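Local coordinates for putative gamma-glutamylcyclotransferase YkqA (Bacillus subtilis, PDB 2QIK), which probably acts as a gamma-glutamylcyclotransferase, an acyltransferase-type activity that remains putative for this member of the AIG2-like family, at residues M137-A140 and R141-A145; E65-I68 and H69-Q73; E265-K268 and R269-S273; P243-H246 and Y247-I251. One frame throughout, in Å; residues are numbered along the deposited sequence.

Contact 1 of 4, residues M137-A140 and R141-A145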
# COMPACT_ATOMS: atom_id res chain seq x y z
N MSE A 137 5.32 -1.84 15.16
CA MSE A 137 5.26 -0.79 16.16
C MSE A 137 6.04 -1.14 17.45
O MSE A 137 6.36 -0.22 18.19
CB MSE A 137 3.81 -0.51 16.55
CG MSE A 137 2.92 -0.07 15.35
SE MSE A 137 1.20 0.50 15.91
CE MSE A 137 0.49 -1.08 16.53
N ASP A 138 6.37 -2.41 17.64
CA ASP A 138 7.22 -2.85 18.74
C ASP A 138 8.66 -2.99 18.29
O ASP A 138 8.92 -3.04 17.07
CB ASP A 138 6.69 -4.22 19.25
CG ASP A 138 7.39 -4.72 20.42
OD1 ASP A 138 8.01 -5.81 20.32
OD2 ASP A 138 7.37 -4.05 21.45
N ASN A 139 9.56 -3.00 19.22
CA ASN A 139 10.98 -3.03 18.91
C ASN A 139 11.73 -4.33 19.18
O ASN A 139 12.90 -4.38 18.86
CB ASN A 139 11.73 -1.82 19.42
CG ASN A 139 11.90 -1.85 20.89
OD1 ASN A 139 12.75 -1.11 21.41
ND2 ASN A 139 11.14 -2.68 21.59
N ALA A 140 11.11 -5.33 19.79
CA ALA A 140 11.91 -6.49 20.20
C ALA A 140 12.51 -7.23 19.01
O ALA A 140 13.67 -7.59 19.05
CB ALA A 140 11.09 -7.44 21.02
N ARG A 141 11.76 -7.45 17.94
CA ARG A 141 12.28 -8.16 16.75
C ARG A 141 13.36 -7.28 16.10
O ARG A 141 14.36 -7.81 15.68
CB ARG A 141 11.22 -8.60 15.74
CG ARG A 141 10.37 -9.74 16.25
CD ARG A 141 9.39 -10.19 15.17
NE ARG A 141 10.14 -10.70 14.02
CZ ARG A 141 9.61 -11.04 12.85
NH1 ARG A 141 8.35 -10.87 12.73
NH2 ARG A 141 10.41 -11.46 11.83
N PHE A 142 13.17 -5.97 16.03
CA PHE A 142 14.23 -5.10 15.53
C PHE A 142 15.51 -5.34 16.30
O PHE A 142 16.62 -5.42 15.76
CB PHE A 142 13.88 -3.63 15.60
CG PHE A 142 12.67 -3.17 14.80
CD1 PHE A 142 11.87 -2.16 15.33
CD2 PHE A 142 12.37 -3.65 13.54
CE1 PHE A 142 10.80 -1.66 14.61
CE2 PHE A 142 11.26 -3.13 12.82
CZ PHE A 142 10.47 -2.16 13.40
N GLN A 143 15.39 -5.32 17.62
CA GLN A 143 16.58 -5.47 18.48
C GLN A 143 17.25 -6.81 18.22
O GLN A 143 18.47 -6.90 18.14
CB GLN A 143 16.20 -5.37 19.94
CG GLN A 143 15.80 -3.98 20.35
CD GLN A 143 15.31 -3.89 21.77
OE1 GLN A 143 15.55 -2.88 22.45
NE2 GLN A 143 14.70 -4.96 22.25
N LYS A 144 16.49 -7.90 18.12
CA LYS A 144 17.06 -9.24 17.83
C LYS A 144 17.79 -9.32 16.50
O LYS A 144 18.77 -10.05 16.38
CB LYS A 144 16.02 -10.33 17.88
CG LYS A 144 15.46 -10.58 19.22
CD LYS A 144 14.47 -11.70 19.19
CE LYS A 144 13.21 -11.30 19.89
NZ LYS A 144 11.95 -11.44 19.09
N ALA A 145 17.32 -8.57 15.51
CA ALA A 145 17.90 -8.55 14.20
C ALA A 145 19.06 -7.54 14.12
O ALA A 145 19.70 -7.46 13.09
CB ALA A 145 16.85 -8.21 13.19
O HOH W 1 10.08 -5.20 15.88
O HOH W 2 8.79 -7.08 17.97
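Phe142 folds its ring back against the residues that lead into its own helix, bringing CE1 to 3.4 Å from Asp138 O and CD1 close to Asn139 CA. The motif is a capped helix N-terminus: an Asx turn at Asp138 opens helix 140-145. Two backbone bonds form the first turn, Gln143 N to Asn139 O at 2.9 Å and Lys144 N to Ala140 O. The cap itself is the bond from Ala140 N to Asp138 OD1, 3.2 Å long and nearly straight at 165°, although the donor stands well above the carboxylate plane rather than in it. The aspartate swings there because its CG is anti to the backbone N (chi1 -176°). The same OD1 accepts a hydrogen bond from a water that in turn accepts from Arg141 N, so the carboxylate serves two N-H groups of the first turn, one directly and one through solvent. At the side, Asn139 and Gln143 bring their amides together with OD1 and OE1 3.5 Å apart; both are acceptors, so this is proximity without a bond. Further out, Asp138 OD1 forms a salt bridge with Arg253 of helix 245-258, which probably steadies the capping group and ties the turn to that helix. Phe151 stacks on the Phe142 ring, and Tyr200 and Tyr191 also touch it. A second water sits over the centre of one face of the Phe142 ring, where it accepts from Phe142 N and donates to Asp138 O at 2.7 Å.

Contact 2 of 4, residues E65-I68 and H69-Q73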
# COMPACT_ATOMS: atom_id res chain seq x y z
N GLU A 65 -15.97 13.08 -18.56
CA GLU A 65 -15.65 13.08 -19.98
C GLU A 65 -14.55 14.06 -20.31
O GLU A 65 -13.70 13.78 -21.14
CB GLU A 65 -16.87 13.38 -20.82
CG GLU A 65 -17.86 12.24 -20.81
CD GLU A 65 -19.04 12.46 -21.76
OE1 GLU A 65 -20.11 12.09 -21.39
OE2 GLU A 65 -18.89 12.88 -22.88
N LEU A 66 -14.57 15.25 -19.71
CA LEU A 66 -13.54 16.25 -19.93
C LEU A 66 -12.18 15.67 -19.61
O LEU A 66 -11.24 15.84 -20.35
CB LEU A 66 -13.89 17.53 -19.12
CG LEU A 66 -12.82 18.63 -19.16
CD1 LEU A 66 -13.43 20.02 -18.94
CD2 LEU A 66 -11.75 18.44 -18.15
N CYS A 67 -12.06 15.01 -18.44
CA CYS A 67 -10.78 14.43 -18.03
C CYS A 67 -10.30 13.41 -19.03
O CYS A 67 -9.15 13.46 -19.47
CB CYS A 67 -10.97 13.80 -16.65
SG CYS A 67 -9.47 12.90 -16.10
N ILE A 68 -11.19 12.53 -19.45
CA ILE A 68 -10.77 11.52 -20.45
C ILE A 68 -10.36 12.16 -21.78
O ILE A 68 -9.36 11.75 -22.36
CB ILE A 68 -11.84 10.42 -20.64
CG1 ILE A 68 -12.12 9.69 -19.35
CG2 ILE A 68 -11.47 9.44 -21.74
CD1 ILE A 68 -10.84 9.02 -18.70
N HIS A 69 -11.08 13.20 -22.23
CA HIS A 69 -10.57 13.92 -23.40
C HIS A 69 -9.18 14.50 -23.22
O HIS A 69 -8.35 14.44 -24.11
CB HIS A 69 -11.50 15.07 -23.83
CG HIS A 69 -12.78 14.64 -24.46
ND1 HIS A 69 -14.06 15.03 -24.09
CD2 HIS A 69 -12.97 13.73 -25.46
CE1 HIS A 69 -14.96 14.42 -24.86
NE2 HIS A 69 -14.31 13.63 -25.70
N LYS A 70 -8.95 15.12 -22.04
CA LYS A 70 -7.68 15.73 -21.73
C LYS A 70 -6.57 14.67 -21.81
O LYS A 70 -5.47 14.91 -22.29
CB LYS A 70 -7.69 16.48 -20.37
CG LYS A 70 -8.50 17.67 -20.40
CD LYS A 70 -8.92 18.19 -19.09
CE LYS A 70 -7.93 18.90 -18.51
NZ LYS A 70 -8.20 19.28 -17.08
N LEU A 71 -6.84 13.53 -21.21
CA LEU A 71 -5.87 12.43 -21.25
C LEU A 71 -5.63 11.89 -22.66
O LEU A 71 -4.50 11.65 -23.07
CB LEU A 71 -6.31 11.28 -20.31
CG LEU A 71 -6.43 11.67 -18.84
CD1 LEU A 71 -6.82 10.41 -18.05
CD2 LEU A 71 -5.21 12.30 -18.27
N ASP A 72 -6.71 11.68 -23.43
CA ASP A 72 -6.55 11.31 -24.78
C ASP A 72 -5.63 12.24 -25.57
O ASP A 72 -4.78 11.80 -26.35
CB ASP A 72 -7.91 11.29 -25.48
CG ASP A 72 -8.85 10.25 -25.03
OD1 ASP A 72 -8.44 9.21 -24.46
OD2 ASP A 72 -10.07 10.34 -25.36
N GLN A 73 -5.80 13.53 -25.35
CA GLN A 73 -5.00 14.51 -26.05
C GLN A 73 -3.57 14.58 -25.56
O GLN A 73 -2.67 14.81 -26.39
CB GLN A 73 -5.58 15.91 -25.96
CG GLN A 73 -6.88 16.07 -26.64
CD GLN A 73 -7.52 17.42 -26.37
OE1 GLN A 73 -8.75 17.47 -26.33
NE2 GLN A 73 -6.73 18.48 -26.23
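Ile68 O accepts the backbone N-H of Asp72 at 2.9 Å and 172°, the donor lying close to the line of the C=O bond. The Asp72 side chain bends toward the same oxygen: with CG beside its own backbone N (chi1 -68°), that carbon comes to 3.1 Å from Ile68 O. The two carboxylate oxygens can only accept, so they find their donors outward, where OD1 forms a salt bridge with Lys80 and a hydrogen bond with Tyr97. The remaining i to i+4 bonds of helix 65-74 run from His69 N to Glu65 O, Lys70 N to Leu66 O and Leu71 N to Cys67 O, while Asp64 OD2 is hydrogen-bonded to Cys67 N at the helix start. On the buried side Cys67 SG lies 4.1 Å from Leu71 CD1, and Ile68 CD1 approaches the same methyl at 4.3 Å. Leu71 also reaches Leu11, a residue of the substrate site by similarity, and Ile68 packs on Leu95 and Tyr97 of strand 90-98. On another side, Lys70 bends past Leu66 O, its CG 3.3 Å away. Cutting this lysine back to an alanine would probably uncover Leu66 O on that side and take a positive charge from the helix surface. The helix is thus amphipathic: Cys67, Ile68 and Leu71 bind it to the fold through apolar surfaces, and Asp72 adds a charged tie to the strands beside it.

Contact 3 of 4, residues E265-K268 and R269-S273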
# COMPACT_ATOMS: atom_id res chain seq x y z
N GLU A 265 -7.54 0.59 22.70
CA GLU A 265 -8.59 -0.22 23.29
C GLU A 265 -9.46 -0.91 22.27
O GLU A 265 -9.82 -2.09 22.41
CB GLU A 265 -9.49 0.67 24.16
CG GLU A 265 -10.67 -0.11 24.64
CD GLU A 265 -11.62 0.74 25.45
OE1 GLU A 265 -12.18 0.12 26.39
OE2 GLU A 265 -11.82 1.95 25.23
N LYS A 266 -9.85 -0.18 21.22
CA LYS A 266 -10.57 -0.75 20.11
C LYS A 266 -9.84 -1.89 19.43
O LYS A 266 -10.45 -2.89 19.08
CB LYS A 266 -10.88 0.33 19.12
CG LYS A 266 -12.10 1.08 19.39
CD LYS A 266 -12.53 1.82 18.05
CE LYS A 266 -13.67 2.72 18.34
NZ LYS A 266 -14.38 3.26 17.05
N LEU A 267 -8.55 -1.70 19.19
CA LEU A 267 -7.74 -2.68 18.50
C LEU A 267 -7.63 -3.97 19.33
O LEU A 267 -7.78 -5.06 18.82
CB LEU A 267 -6.36 -2.09 18.15
CG LEU A 267 -5.39 -3.06 17.40
CD1 LEU A 267 -5.87 -3.55 16.05
CD2 LEU A 267 -4.08 -2.38 17.23
N LYS A 268 -7.37 -3.81 20.64
CA LYS A 268 -7.34 -4.93 21.54
C LYS A 268 -8.69 -5.65 21.52
O LYS A 268 -8.73 -6.87 21.45
CB LYS A 268 -6.97 -4.51 22.97
CG LYS A 268 -5.52 -4.20 23.13
CD LYS A 268 -5.19 -3.65 24.56
CE LYS A 268 -3.69 -3.38 24.81
NZ LYS A 268 -3.40 -2.77 26.15
N ARG A 269 -9.80 -4.91 21.62
CA ARG A 269 -11.07 -5.58 21.66
C ARG A 269 -11.31 -6.36 20.33
O ARG A 269 -11.84 -7.48 20.30
CB ARG A 269 -12.23 -4.56 21.84
CG ARG A 269 -12.56 -3.89 23.25
CD ARG A 269 -13.90 -2.80 23.39
NE ARG A 269 -14.85 -3.54 24.15
CZ ARG A 269 -15.38 -4.73 23.81
NH1 ARG A 269 -16.27 -5.33 24.64
NH2 ARG A 269 -15.08 -5.33 22.66
N HIS A 270 -10.88 -5.76 19.20
CA HIS A 270 -11.03 -6.43 17.93
C HIS A 270 -10.23 -7.71 17.89
O HIS A 270 -10.77 -8.75 17.48
CB HIS A 270 -10.61 -5.50 16.78
CG HIS A 270 -10.77 -6.09 15.44
ND1 HIS A 270 -12.01 -6.34 14.89
CD2 HIS A 270 -9.85 -6.49 14.55
CE1 HIS A 270 -11.84 -6.91 13.72
NE2 HIS A 270 -10.53 -7.01 13.47
N MSE A 271 -8.95 -7.65 18.23
CA MSE A 271 -8.12 -8.85 18.24
C MSE A 271 -8.72 -9.94 19.13
O MSE A 271 -8.71 -11.10 18.79
CB MSE A 271 -6.72 -8.53 18.68
CG MSE A 271 -5.96 -7.64 17.69
SE MSE A 271 -4.12 -7.37 18.02
CE MSE A 271 -4.27 -6.45 19.61
N ASN A 272 -9.20 -9.55 20.29
CA ASN A 272 -9.71 -10.52 21.28
C ASN A 272 -11.07 -11.08 20.89
O ASN A 272 -11.50 -12.08 21.46
CB ASN A 272 -9.75 -9.91 22.69
CG ASN A 272 -8.43 -9.65 23.28
OD1 ASN A 272 -8.23 -8.63 24.03
ND2 ASN A 272 -7.50 -10.53 22.98
N SER A 273 -11.78 -10.46 19.95
CA SER A 273 -13.12 -10.83 19.53
C SER A 273 -13.08 -11.86 18.40
O SER A 273 -14.06 -12.53 18.09
CB SER A 273 -13.91 -9.57 19.10
OG SER A 273 -15.26 -9.87 18.93
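Leu267 and Met271, the latter present as selenomethionine, supply the apolar part of this helical turn: Leu267 CG meets the Met271 methyl CE at 4.2 Å, the two side chains crossing at a slant. The methionine chain bends at its last torsion (chi3 -65°), which turns CE back to within 3.9 Å of Lys268 CA. Both residues are buried against Phe167 of strand 164-171 and against helix 245-258, where Leu267 touches Ile251 and Met271 touches Glu252. Backbone hydrogen bonding is regular alpha-helical, from Arg269 N to Glu265 O, His270 N to Lys266 O, Met271 N to Leu267 O and Asn272 N to Lys268 O. Among these the Met271 bond is almost straight, 176° at the hydrogen and 2.9 Å long. Other polar groups come near each other without bonding: Asn272 OD1 lies 3.2 Å from the backbone O of Lys268, both acceptors. Glu265 and Arg269 lie one turn apart with OE1 5.1 Å from NE, too far for a salt bridge, though their opposite charges may still attract; only their aliphatic parts approach, Glu265 CG to Arg269 CD at 4.4 Å. The salt bridge and the side-chain hydrogen bond go to other parts of the fold: Lys268, its chain fully extended, pairs with Glu256 of helix 245-258, and His270 NE2 is hydrogen-bonded to Glu240. Helix 261-273 is therefore held by apolar packing on its inner side and, besides, by bonds to acidic residues of neighbouring parts of the fold, with Glu265 and Lys266 left on exposed ground.

Contact 4 of 4, residues P243-H246 and Y247-I251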
# COMPACT_ATOMS: atom_id res chain seq x y z
N PRO A 243 -4.99 -13.38 16.02
CA PRO A 243 -3.54 -13.51 15.95
C PRO A 243 -3.02 -14.44 17.08
O PRO A 243 -3.70 -14.65 18.11
CB PRO A 243 -3.04 -12.07 16.21
CG PRO A 243 -4.12 -11.42 17.03
CD PRO A 243 -5.40 -12.05 16.52
N PRO A 244 -1.86 -15.05 16.88
CA PRO A 244 -1.31 -15.84 17.98
C PRO A 244 -0.85 -14.89 19.10
O PRO A 244 -0.58 -13.73 18.90
CB PRO A 244 -0.14 -16.58 17.34
CG PRO A 244 0.22 -15.74 16.21
CD PRO A 244 -0.95 -14.99 15.75
N GLN A 245 -0.73 -15.43 20.32
CA GLN A 245 -0.53 -14.61 21.49
C GLN A 245 0.74 -13.81 21.51
O GLN A 245 0.75 -12.70 21.90
CB GLN A 245 -0.55 -15.54 22.75
CG GLN A 245 -0.35 -14.99 24.17
CD GLN A 245 -0.73 -16.05 25.23
OE1 GLN A 245 -0.05 -16.19 26.26
NE2 GLN A 245 -1.84 -16.81 24.97
N HIS A 246 1.84 -14.42 21.13
CA HIS A 246 3.16 -13.81 21.16
C HIS A 246 3.13 -12.55 20.28
O HIS A 246 3.49 -11.41 20.75
CB HIS A 246 4.15 -14.94 20.70
CG HIS A 246 4.23 -15.15 19.19
ND1 HIS A 246 3.21 -15.69 18.43
CD2 HIS A 246 5.19 -14.80 18.29
CE1 HIS A 246 3.54 -15.71 17.16
NE2 HIS A 246 4.74 -15.17 17.04
N TYR A 247 2.64 -12.72 19.05
CA TYR A 247 2.46 -11.64 18.04
C TYR A 247 1.48 -10.57 18.54
O TYR A 247 1.76 -9.41 18.44
CB TYR A 247 1.99 -12.25 16.75
CG TYR A 247 1.71 -11.29 15.62
CD1 TYR A 247 2.72 -10.65 14.92
CD2 TYR A 247 0.41 -11.02 15.26
CE1 TYR A 247 2.42 -9.76 13.88
CE2 TYR A 247 0.09 -10.16 14.27
CZ TYR A 247 1.09 -9.52 13.59
OH TYR A 247 0.73 -8.68 12.60
N GLN A 248 0.34 -10.98 19.12
CA GLN A 248 -0.58 -10.01 19.64
C GLN A 248 0.04 -9.16 20.73
O GLN A 248 -0.16 -7.94 20.81
CB GLN A 248 -1.83 -10.69 20.20
CG GLN A 248 -2.76 -9.72 20.87
CD GLN A 248 -4.18 -10.23 21.20
OE1 GLN A 248 -4.94 -9.57 22.01
NE2 GLN A 248 -4.55 -11.29 20.57
N ILE A 249 0.87 -9.80 21.55
CA ILE A 249 1.53 -8.99 22.58
C ILE A 249 2.44 -7.92 22.00
O ILE A 249 2.54 -6.83 22.54
CB ILE A 249 2.25 -9.91 23.58
CG1 ILE A 249 1.27 -10.79 24.38
CG2 ILE A 249 3.10 -9.08 24.58
CD1 ILE A 249 1.94 -11.99 25.10
N GLU A 250 3.14 -8.22 20.91
CA GLU A 250 3.99 -7.20 20.24
C GLU A 250 3.16 -6.02 19.81
O GLU A 250 3.51 -4.87 20.05
CB GLU A 250 4.71 -7.82 19.06
CG GLU A 250 5.73 -8.85 19.44
CD GLU A 250 6.27 -9.61 18.26
OE1 GLU A 250 6.05 -10.84 18.27
OE2 GLU A 250 6.98 -9.10 17.39
N ILE A 251 2.00 -6.30 19.19
CA ILE A 251 1.11 -5.23 18.74
C ILE A 251 0.65 -4.38 19.90
O ILE A 251 0.63 -3.16 19.88
CB ILE A 251 -0.09 -5.77 17.96
CG1 ILE A 251 0.42 -6.40 16.70
CG2 ILE A 251 -1.11 -4.70 17.67
CD1 ILE A 251 -0.64 -7.02 15.83
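Tyr247 packs against three of the four residues before it. Pro243 CB meets the edge of its ring in plane, 3.7 Å from CD2; Pro244 CG rests 4.0 Å from its CB; and that CB makes a CH-pi contact over one face of the His246 ring, 4.0 Å from the ring centroid. The imidazole can fold over its successor because its CG sits between the backbone N and the carbonyl carbon (chi1 81°). Gln248 closes the first turn, its N bonded to the O of Pro244, the N-cap residue, at 2.9 Å, while its CB lies near Pro243 CG. Ile249 N continues with Gln245 O, and its CD1 lies 3.9 Å from Gln245 CG, the chains side by side and pointing alike. Glu250 N reaches His246 O in a longer bond of 3.2 Å, and Glu250 OE1 stands 4.7 Å from His246 NE2 with the planes 56° apart. Shortening Glu250 to an alanine would probably leave His246 without its nearby acidic group and open a gap beside His246 O. Ile251 N then bonds to Tyr247 O. Outside the turn, Tyr247 OH bonds to Ala177 N of strand 174-180 and to a bound citrate, probably from crystallisation; Arg176 of that strand makes a cation-pi contact with the ring, while Gln248 and Ile251 lean on helix 261-273.

In the fold
Contacts 1, 3 and 4 gather at one end of the molecule, whereas contact 2 lies on the other side of the chain's centre, about 49 Å from contacts 1 and 4 between centres. All four are partly buried, each with buried and exposed residues. Contacts 3 and 4 belong to consecutive helices that pack together, Leu267 CD2 lying 3.8 Å from Ile251 CG2, and contact 1 joins helix 245-258 through Asp138 CB, which meets Glu250 O. Contacts 1 and 4 are helix beginnings, one capped by a carboxylate with bridging waters, the other with a proline at its N-cap. Contact 2 also opens its helix, near the putative substrate site, and contact 3 lies toward the end of helix 261-273; both have regular i to i+4 bonds.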